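Local coordinates for DNA topoisomerase 2-associated protein PAT1 (PDB 5LMG), which activates mRNA decapping and represses translation in yeast, its C-terminal domain binding a peptide motif of the decapping enzyme Dcp2, at residues 160-173 and 202-214. The protein carries 2 engineered substitutions. Numbering follows the deposited sequence.
Sequences FQMIILKIIVSFLS and IGLNLITILISRA. With EDO (1,2-ethanediol), chain J.
Leu165 and Ile209 interlock as reciprocal knobs, a worked example of how two nearly parallel helices, 11° apart with axes 10.7 Å from each other, mesh by knobs-into-holes packing. Leu165 enters the hole formed by Ile202, Asn205, Leu206 and Ile209, its CD2 lying 3.5 Å from Asn205 CB; Ile209 sits among Leu165, Ile168, Val169 and Leu172. With CG1 beside its backbone N (chi1 -73°), Ile209 sends CD1 to Val169 CG2 at 3.6 Å, and its CG2 meets Leu172 CD1 at 4.0 Å. Ile168 CD1 meets Leu206 CD2 at 3.6 Å.

Beside the apolar Phe160–Ile202 contact at one end, Asn205 ND2 donates to Gln161 OE1 (2.8 Å) from within its own amide plane, the two amides standing 86° apart. At the other, Arg213, bent at chi2 and chi3, brings CD 3.5 Å from Leu172 O, and Ser173 CA lies over one face of the guanidinium, 3.7 Å from Arg213 CZ; replacing Arg213 by an alanine would probably leave the backbone at Leu172 and Ser173 without this cover.

Phe129 of helix 118-130 packs on Leu206 and Leu210, Ile106 of helix 103-114 touches Phe160, and helix 275-286 reaches Asn205 through Tyr276, a helical stack consistent with the family's TPR-clan assignment.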
ATOM      1  N   PHE A 160      -8.831   4.187  -5.969  1.00 41.08           N
ATOM      2  CA  PHE A 160      -7.439   4.272  -6.398  1.00 40.45           C
ATOM      3  C   PHE A 160      -6.709   2.972  -6.061  1.00 43.94           C
ATOM      4  O   PHE A 160      -6.013   2.432  -6.917  1.00 42.47           O
ATOM      5  CB  PHE A 160      -6.737   5.465  -5.736  1.00 41.76           C
ATOM      6  CG  PHE A 160      -5.417   5.823  -6.374  1.00 42.79           C
ATOM      7  CD1 PHE A 160      -4.263   5.105  -6.076  1.00 45.22           C
ATOM      8  CD2 PHE A 160      -5.323   6.882  -7.267  1.00 45.29           C
ATOM      9  CE1 PHE A 160      -3.036   5.445  -6.658  1.00 46.47           C
ATOM     10  CE2 PHE A 160      -4.098   7.217  -7.855  1.00 48.50           C
ATOM     11  CZ  PHE A 160      -2.966   6.494  -7.544  1.00 46.52           C
ATOM     12  N   GLN A 161      -6.933   2.439  -4.846  1.00 41.73           N
ATOM     13  CA  GLN A 161      -6.359   1.186  -4.361  1.00 42.51           C
ATOM     14  C   GLN A 161      -6.728  -0.004  -5.264  1.00 49.68           C
ATOM     15  O   GLN A 161      -5.839  -0.733  -5.704  1.00 49.83           O
ATOM     16  CB  GLN A 161      -6.787   0.942  -2.897  1.00 43.74           C
ATOM     17  CG  GLN A 161      -6.426  -0.434  -2.297  1.00 59.97           C
ATOM     18  CD  GLN A 161      -4.968  -0.582  -1.906  1.00 74.94           C
ATOM     19  OE1 GLN A 161      -4.327   0.348  -1.400  1.00 65.74           O
ATOM     20  NE2 GLN A 161      -4.424  -1.781  -2.101  1.00 67.72           N
ATOM     21  N   MET A 162      -8.031  -0.173  -5.551  1.00 49.04           N
ATOM     22  CA  MET A 162      -8.594  -1.257  -6.349  1.00 50.09           C
ATOM     23  C   MET A 162      -8.127  -1.243  -7.821  1.00 53.98           C
ATOM     24  O   MET A 162      -7.763  -2.292  -8.352  1.00 53.29           O
ATOM     25  CB  MET A 162     -10.132  -1.222  -6.250  1.00 53.16           C
ATOM     26  CG  MET A 162     -10.822  -2.367  -6.942  1.00 58.47           C
ATOM     27  SD  MET A 162     -12.596  -2.088  -7.140  1.00 64.69           S
ATOM     28  CE  MET A 162     -12.613  -0.971  -8.520  1.00 61.48           C
ATOM     29  N   ILE A 163      -8.151  -0.070  -8.471  1.00 49.51           N
ATOM     30  CA  ILE A 163      -7.812   0.058  -9.887  1.00 48.58           C
ATOM     31  C   ILE A 163      -6.307   0.223 -10.136  1.00 50.12           C
ATOM     32  O   ILE A 163      -5.724  -0.629 -10.808  1.00 49.18           O
ATOM     33  CB  ILE A 163      -8.661   1.178 -10.555  1.00 51.41           C
ATOM     34  CG1 ILE A 163     -10.144   0.737 -10.650  1.00 51.63           C
ATOM     35  CG2 ILE A 163      -8.087   1.585 -11.934  1.00 52.01           C
ATOM     36  CD1 ILE A 163     -11.159   1.798 -11.147  1.00 59.64           C
ATOM     37  N   ILE A 164      -5.697   1.319  -9.628  1.00 45.20           N
ATOM     38  CA  ILE A 164      -4.299   1.670  -9.867  1.00 44.99           C
ATOM     39  C   ILE A 164      -3.292   0.611  -9.369  1.00 48.95           C
ATOM     40  O   ILE A 164      -2.405   0.217 -10.141  1.00 47.71           O
ATOM     41  CB  ILE A 164      -3.958   3.091  -9.328  1.00 48.25           C
ATOM     42  CG1 ILE A 164      -5.002   4.168  -9.787  1.00 48.76           C
ATOM     43  CG2 ILE A 164      -2.518   3.511  -9.647  1.00 49.47           C
ATOM     44  CD1 ILE A 164      -5.247   4.385 -11.343  1.00 49.67           C
ATOM     45  N   LEU A 165      -3.425   0.148  -8.116  1.00 44.50           N
ATOM     46  CA  LEU A 165      -2.463  -0.813  -7.580  1.00 43.63           C
ATOM     47  C   LEU A 165      -2.501  -2.173  -8.281  1.00 47.54           C
ATOM     48  O   LEU A 165      -1.438  -2.738  -8.501  1.00 46.63           O
ATOM     49  CB  LEU A 165      -2.574  -0.938  -6.063  1.00 43.23           C
ATOM     50  CG  LEU A 165      -1.572  -0.071  -5.267  1.00 47.21           C
ATOM     51  CD1 LEU A 165      -1.705   1.431  -5.574  1.00 46.97           C
ATOM     52  CD2 LEU A 165      -1.714  -0.315  -3.816  1.00 50.14           C
ATOM     53  N   LYS A 166      -3.692  -2.642  -8.714  1.00 45.62           N
ATOM     54  CA  LYS A 166      -3.878  -3.885  -9.476  1.00 45.77           C
ATOM     55  C   LYS A 166      -3.119  -3.804 -10.827  1.00 47.82           C
ATOM     56  O   LYS A 166      -2.513  -4.786 -11.248  1.00 47.47           O
ATOM     57  CB  LYS A 166      -5.384  -4.124  -9.721  1.00 49.60           C
ATOM     58  CG  LYS A 166      -5.772  -5.549 -10.119  1.00 65.02           C
ATOM     59  CD  LYS A 166      -7.176  -5.600 -10.736  1.00 74.19           C
ATOM     60  CE  LYS A 166      -8.304  -5.433  -9.739  1.00 83.30           C
ATOM     61  NZ  LYS A 166      -9.541  -4.934 -10.394  1.00 93.85           N
ATOM     62  N   ILE A 167      -3.144  -2.625 -11.482  1.00 44.15           N
ATOM     63  CA  ILE A 167      -2.445  -2.343 -12.743  1.00 43.93           C
ATOM     64  C   ILE A 167      -0.912  -2.388 -12.527  1.00 46.46           C
ATOM     65  O   ILE A 167      -0.206  -3.005 -13.316  1.00 44.21           O
ATOM     66  CB  ILE A 167      -2.910  -0.973 -13.330  1.00 47.39           C
ATOM     67  CG1 ILE A 167      -4.348  -1.042 -13.876  1.00 47.52           C
ATOM     68  CG2 ILE A 167      -1.941  -0.441 -14.397  1.00 48.93           C
ATOM     69  CD1 ILE A 167      -5.000   0.339 -14.081  1.00 53.89           C
ATOM     70  N   ILE A 168      -0.413  -1.723 -11.465  1.00 42.85           N
ATOM     71  CA  ILE A 168       1.011  -1.669 -11.140  1.00 42.39           C
ATOM     72  C   ILE A 168       1.546  -3.087 -10.888  1.00 45.68           C
ATOM     73  O   ILE A 168       2.518  -3.475 -11.538  1.00 43.74           O
ATOM     74  CB  ILE A 168       1.297  -0.649 -10.006  1.00 45.08           C
ATOM     75  CG1 ILE A 168       1.074   0.792 -10.538  1.00 46.21           C
ATOM     76  CG2 ILE A 168       2.704  -0.827  -9.411  1.00 44.67           C
ATOM     77  CD1 ILE A 168       0.921   1.887  -9.506  1.00 47.99           C
ATOM     78  N   VAL A 169       0.849  -3.862 -10.019  1.00 44.50           N
ATOM     79  CA  VAL A 169       1.135  -5.256  -9.656  1.00 45.66           C
ATOM     80  C   VAL A 169       1.248  -6.137 -10.906  1.00 51.72           C
ATOM     81  O   VAL A 169       2.288  -6.756 -11.094  1.00 51.21           O
ATOM     82  CB  VAL A 169       0.111  -5.824  -8.622  1.00 50.12           C
ATOM     83  CG1 VAL A 169       0.291  -7.326  -8.401  1.00 50.49           C
ATOM     84  CG2 VAL A 169       0.211  -5.093  -7.293  1.00 49.67           C
ATOM     85  N   SER A 170       0.201  -6.157 -11.768  1.00 50.14           N
ATOM     86  CA  SER A 170       0.154  -6.947 -13.006  1.00 50.90           C
ATOM     87  C   SER A 170       1.298  -6.611 -13.975  1.00 53.88           C
ATOM     88  O   SER A 170       1.961  -7.526 -14.463  1.00 53.50           O
ATOM     89  CB  SER A 170      -1.208  -6.821 -13.688  1.00 55.96           C
ATOM     90  OG  SER A 170      -1.293  -5.661 -14.504  1.00 71.01           O
ATOM     91  N   PHE A 171       1.547  -5.307 -14.216  1.00 49.99           N
ATOM     92  CA  PHE A 171       2.626  -4.847 -15.081  1.00 50.44           C
ATOM     93  C   PHE A 171       4.031  -5.248 -14.572  1.00 53.26           C
ATOM     94  O   PHE A 171       4.847  -5.690 -15.376  1.00 52.99           O
ATOM     95  CB  PHE A 171       2.537  -3.327 -15.337  1.00 52.68           C
ATOM     96  CG  PHE A 171       3.739  -2.747 -16.055  1.00 55.00           C
ATOM     97  CD1 PHE A 171       3.916  -2.941 -17.419  1.00 58.62           C
ATOM     98  CD2 PHE A 171       4.698  -2.020 -15.362  1.00 57.97           C
ATOM     99  CE1 PHE A 171       5.038  -2.419 -18.078  1.00 60.49           C
ATOM    100  CE2 PHE A 171       5.822  -1.500 -16.020  1.00 61.62           C
ATOM    101  CZ  PHE A 171       5.982  -1.702 -17.374  1.00 59.83           C
ATOM    102  N   LEU A 172       4.316  -5.074 -13.264  1.00 49.12           N
ATOM    103  CA  LEU A 172       5.624  -5.409 -12.688  1.00 49.66           C
ATOM    104  C   LEU A 172       5.880  -6.920 -12.618  1.00 55.35           C
ATOM    105  O   LEU A 172       7.022  -7.365 -12.740  1.00 54.06           O
ATOM    106  CB  LEU A 172       5.827  -4.751 -11.306  1.00 49.31           C
ATOM    107  CG  LEU A 172       5.937  -3.217 -11.277  1.00 53.60           C
ATOM    108  CD1 LEU A 172       6.043  -2.714  -9.869  1.00 53.08           C
ATOM    109  CD2 LEU A 172       7.132  -2.719 -12.082  1.00 57.81           C
ATOM    110  N   SER A 173       4.803  -7.701 -12.431  1.00 54.10           N
ATOM    111  CA  SER A 173       4.825  -9.156 -12.342  1.00 55.09           C
ATOM    112  C   SER A 173       5.160  -9.791 -13.691  1.00 60.31           C
ATOM    113  O   SER A 173       5.709 -10.889 -13.712  1.00 59.50           O
ATOM    114  CB  SER A 173       3.467  -9.665 -11.868  1.00 60.08           C
ATOM    115  OG  SER A 173       3.375 -11.080 -11.894  1.00 72.95           O
ATOM    116  N   ILE A 202      -1.980   4.106   0.662  1.00 40.07           N
ATOM    117  CA  ILE A 202      -1.575   3.969  -0.753  1.00 39.44           C
ATOM    118  C   ILE A 202      -0.048   3.967  -0.870  1.00 41.48           C
ATOM    119  O   ILE A 202       0.507   3.108  -1.555  1.00 39.22           O
ATOM    120  CB  ILE A 202      -2.235   5.046  -1.678  1.00 42.38           C
ATOM    121  CG1 ILE A 202      -3.793   5.081  -1.547  1.00 42.30           C
ATOM    122  CG2 ILE A 202      -1.786   4.906  -3.161  1.00 42.80           C
ATOM    123  CD1 ILE A 202      -4.568   3.742  -1.865  1.00 41.78           C
ATOM    124  N   GLY A 203       0.598   4.932  -0.209  1.00 39.15           N
ATOM    125  CA  GLY A 203       2.052   5.065  -0.174  1.00 38.95           C
ATOM    126  C   GLY A 203       2.717   3.804   0.329  1.00 42.34           C
ATOM    127  O   GLY A 203       3.587   3.254  -0.355  1.00 41.18           O
ATOM    128  N   LEU A 204       2.238   3.295   1.488  1.00 39.94           N
ATOM    129  CA  LEU A 204       2.754   2.073   2.100  1.00 40.09           C
ATOM    130  C   LEU A 204       2.588   0.854   1.197  1.00 42.40           C
ATOM    131  O   LEU A 204       3.547   0.096   1.030  1.00 41.78           O
ATOM    132  CB  LEU A 204       2.147   1.822   3.488  1.00 40.51           C
ATOM    133  CG  LEU A 204       2.961   0.896   4.402  1.00 44.89           C
ATOM    134  CD1 LEU A 204       4.249   1.587   4.903  1.00 45.48           C
ATOM    135  CD2 LEU A 204       2.130   0.435   5.584  1.00 46.53           C
ATOM    136  N   ASN A 205       1.383   0.674   0.617  1.00 39.86           N
ATOM    137  CA  ASN A 205       1.096  -0.440  -0.292  1.00 39.15           C
ATOM    138  C   ASN A 205       1.943  -0.377  -1.569  1.00 43.10           C
ATOM    139  O   ASN A 205       2.401  -1.416  -2.030  1.00 41.22           O
ATOM    140  CB  ASN A 205      -0.377  -0.538  -0.599  1.00 39.56           C
ATOM    141  CG  ASN A 205      -1.236  -0.978   0.569  1.00 55.57           C
ATOM    142  OD1 ASN A 205      -0.751  -1.450   1.607  1.00 47.59           O
ATOM    143  ND2 ASN A 205      -2.540  -0.813   0.431  1.00 44.92           N
ATOM    144  N   LEU A 206       2.194   0.834  -2.108  1.00 40.67           N
ATOM    145  CA  LEU A 206       3.052   0.995  -3.288  1.00 40.90           C
ATOM    146  C   LEU A 206       4.493   0.582  -2.975  1.00 43.63           C
ATOM    147  O   LEU A 206       5.121  -0.069  -3.809  1.00 43.49           O
ATOM    148  CB  LEU A 206       3.012   2.425  -3.848  1.00 41.55           C
ATOM    149  CG  LEU A 206       1.818   2.749  -4.750  1.00 47.93           C
ATOM    150  CD1 LEU A 206       1.653   4.247  -4.930  1.00 48.33           C
ATOM    151  CD2 LEU A 206       1.966   2.089  -6.096  1.00 52.15           C
ATOM    152  N   ILE A 207       4.997   0.917  -1.765  1.00 39.73           N
ATOM    153  CA  ILE A 207       6.353   0.547  -1.342  1.00 40.14           C
ATOM    154  C   ILE A 207       6.438  -0.986  -1.210  1.00 43.80           C
ATOM    155  O   ILE A 207       7.363  -1.575  -1.759  1.00 42.58           O
ATOM    156  CB  ILE A 207       6.840   1.317  -0.076  1.00 43.20           C
ATOM    157  CG1 ILE A 207       6.927   2.836  -0.352  1.00 44.42           C
ATOM    158  CG2 ILE A 207       8.211   0.789   0.416  1.00 44.18           C
ATOM    159  CD1 ILE A 207       6.871   3.744   0.898  1.00 46.48           C
ATOM    160  N   THR A 208       5.427  -1.620  -0.561  1.00 40.92           N
ATOM    161  CA  THR A 208       5.348  -3.080  -0.379  1.00 41.07           C
ATOM    162  C   THR A 208       5.423  -3.821  -1.722  1.00 45.28           C
ATOM    163  O   THR A 208       6.154  -4.813  -1.816  1.00 43.94           O
ATOM    164  CB  THR A 208       4.108  -3.478   0.420  1.00 46.14           C
ATOM    165  OG1 THR A 208       4.050  -2.685   1.592  1.00 44.79           O
ATOM    166  CG2 THR A 208       4.083  -4.979   0.787  1.00 45.67           C
ATOM    167  N   ILE A 209       4.672  -3.335  -2.742  1.00 41.56           N
ATOM    168  CA  ILE A 209       4.671  -3.883  -4.104  1.00 41.22           C
ATOM    169  C   ILE A 209       6.106  -3.853  -4.690  1.00 43.35           C
ATOM    170  O   ILE A 209       6.562  -4.878  -5.166  1.00 41.86           O
ATOM    171  CB  ILE A 209       3.659  -3.137  -5.020  1.00 44.03           C
ATOM    172  CG1 ILE A 209       2.206  -3.514  -4.671  1.00 43.44           C
ATOM    173  CG2 ILE A 209       3.960  -3.391  -6.514  1.00 44.29           C
ATOM    174  CD1 ILE A 209       1.220  -2.451  -5.018  1.00 51.90           C
ATOM    175  N   LEU A 210       6.799  -2.683  -4.646  1.00 41.98           N
ATOM    176  CA  LEU A 210       8.172  -2.542  -5.152  1.00 42.92           C
ATOM    177  C   LEU A 210       9.153  -3.460  -4.428  1.00 45.75           C
ATOM    178  O   LEU A 210       9.922  -4.134  -5.103  1.00 44.41           O
ATOM    179  CB  LEU A 210       8.692  -1.080  -5.125  1.00 43.35           C
ATOM    180  CG  LEU A 210       7.987  -0.028  -5.992  1.00 48.65           C
ATOM    181  CD1 LEU A 210       8.686   1.315  -5.849  1.00 49.69           C
ATOM    182  CD2 LEU A 210       7.969  -0.426  -7.477  1.00 51.18           C
ATOM    183  N   ILE A 211       9.116  -3.500  -3.069  1.00 43.24           N
ATOM    184  CA  ILE A 211      10.008  -4.351  -2.246  1.00 43.90           C
ATOM    185  C   ILE A 211       9.788  -5.834  -2.566  1.00 45.97           C
ATOM    186  O   ILE A 211      10.773  -6.555  -2.771  1.00 44.84           O
ATOM    187  CB  ILE A 211       9.871  -4.093  -0.716  1.00 47.55           C
ATOM    188  CG1 ILE A 211      10.319  -2.682  -0.306  1.00 47.96           C
ATOM    189  CG2 ILE A 211      10.607  -5.171   0.113  1.00 49.74           C
ATOM    190  CD1 ILE A 211       9.883  -2.347   1.187  1.00 53.22           C
ATOM    191  N   SER A 212       8.501  -6.286  -2.564  1.00 41.90           N
ATOM    192  CA  SER A 212       8.109  -7.672  -2.860  1.00 42.20           C
ATOM    193  C   SER A 212       8.551  -8.116  -4.264  1.00 47.30           C
ATOM    194  O   SER A 212       9.059  -9.228  -4.412  1.00 47.07           O
ATOM    195  CB  SER A 212       6.611  -7.870  -2.677  1.00 44.81           C
ATOM    196  OG  SER A 212       6.257  -7.574  -1.337  1.00 52.04           O
ATOM    197  N   ARG A 213       8.410  -7.229  -5.270  1.00 44.94           N
ATOM    198  CA  ARG A 213       8.833  -7.506  -6.647  1.00 46.15           C
ATOM    199  C   ARG A 213      10.362  -7.610  -6.768  1.00 48.82           C
ATOM    200  O   ARG A 213      10.851  -8.568  -7.367  1.00 48.46           O
ATOM    201  CB  ARG A 213       8.236  -6.490  -7.642  1.00 48.01           C
ATOM    202  CG  ARG A 213       8.450  -6.815  -9.144  1.00 65.96           C
ATOM    203  CD  ARG A 213       8.147  -8.251  -9.599  1.00 75.60           C
ATOM    204  NE  ARG A 213       6.852  -8.750  -9.123  1.00 85.18           N
ATOM    205  CZ  ARG A 213       6.470 -10.022  -9.181  1.00 97.02           C
ATOM    206  NH1 ARG A 213       7.272 -10.942  -9.705  1.00 88.18           N
ATOM    207  NH2 ARG A 213       5.282 -10.386  -8.716  1.00 76.39           N
ATOM    208  N   ALA A 214      11.102  -6.655  -6.158  1.00 45.49           N
ATOM    209  CA  ALA A 214      12.569  -6.621  -6.105  1.00 45.78           C
ATOM    210  C   ALA A 214      13.115  -7.929  -5.488  1.00 50.82           C
ATOM    211  O   ALA A 214      14.056  -8.511  -6.032  1.00 48.92           O
ATOM    212  CB  ALA A 214      13.035  -5.423  -5.285  1.00 46.31           C
TER
HETATM  213  C1  EDO J 806       0.770  -4.670  -1.016  1.00 58.68           C
HETATM  214  O1  EDO J 806       0.682  -3.493  -1.784  1.00 57.72           O
HETATM  215  C2  EDO J 806      -0.095  -4.488   0.248  1.00 59.22           C
HETATM  216  O2  EDO J 806       0.316  -5.414   1.234  1.00 59.77           O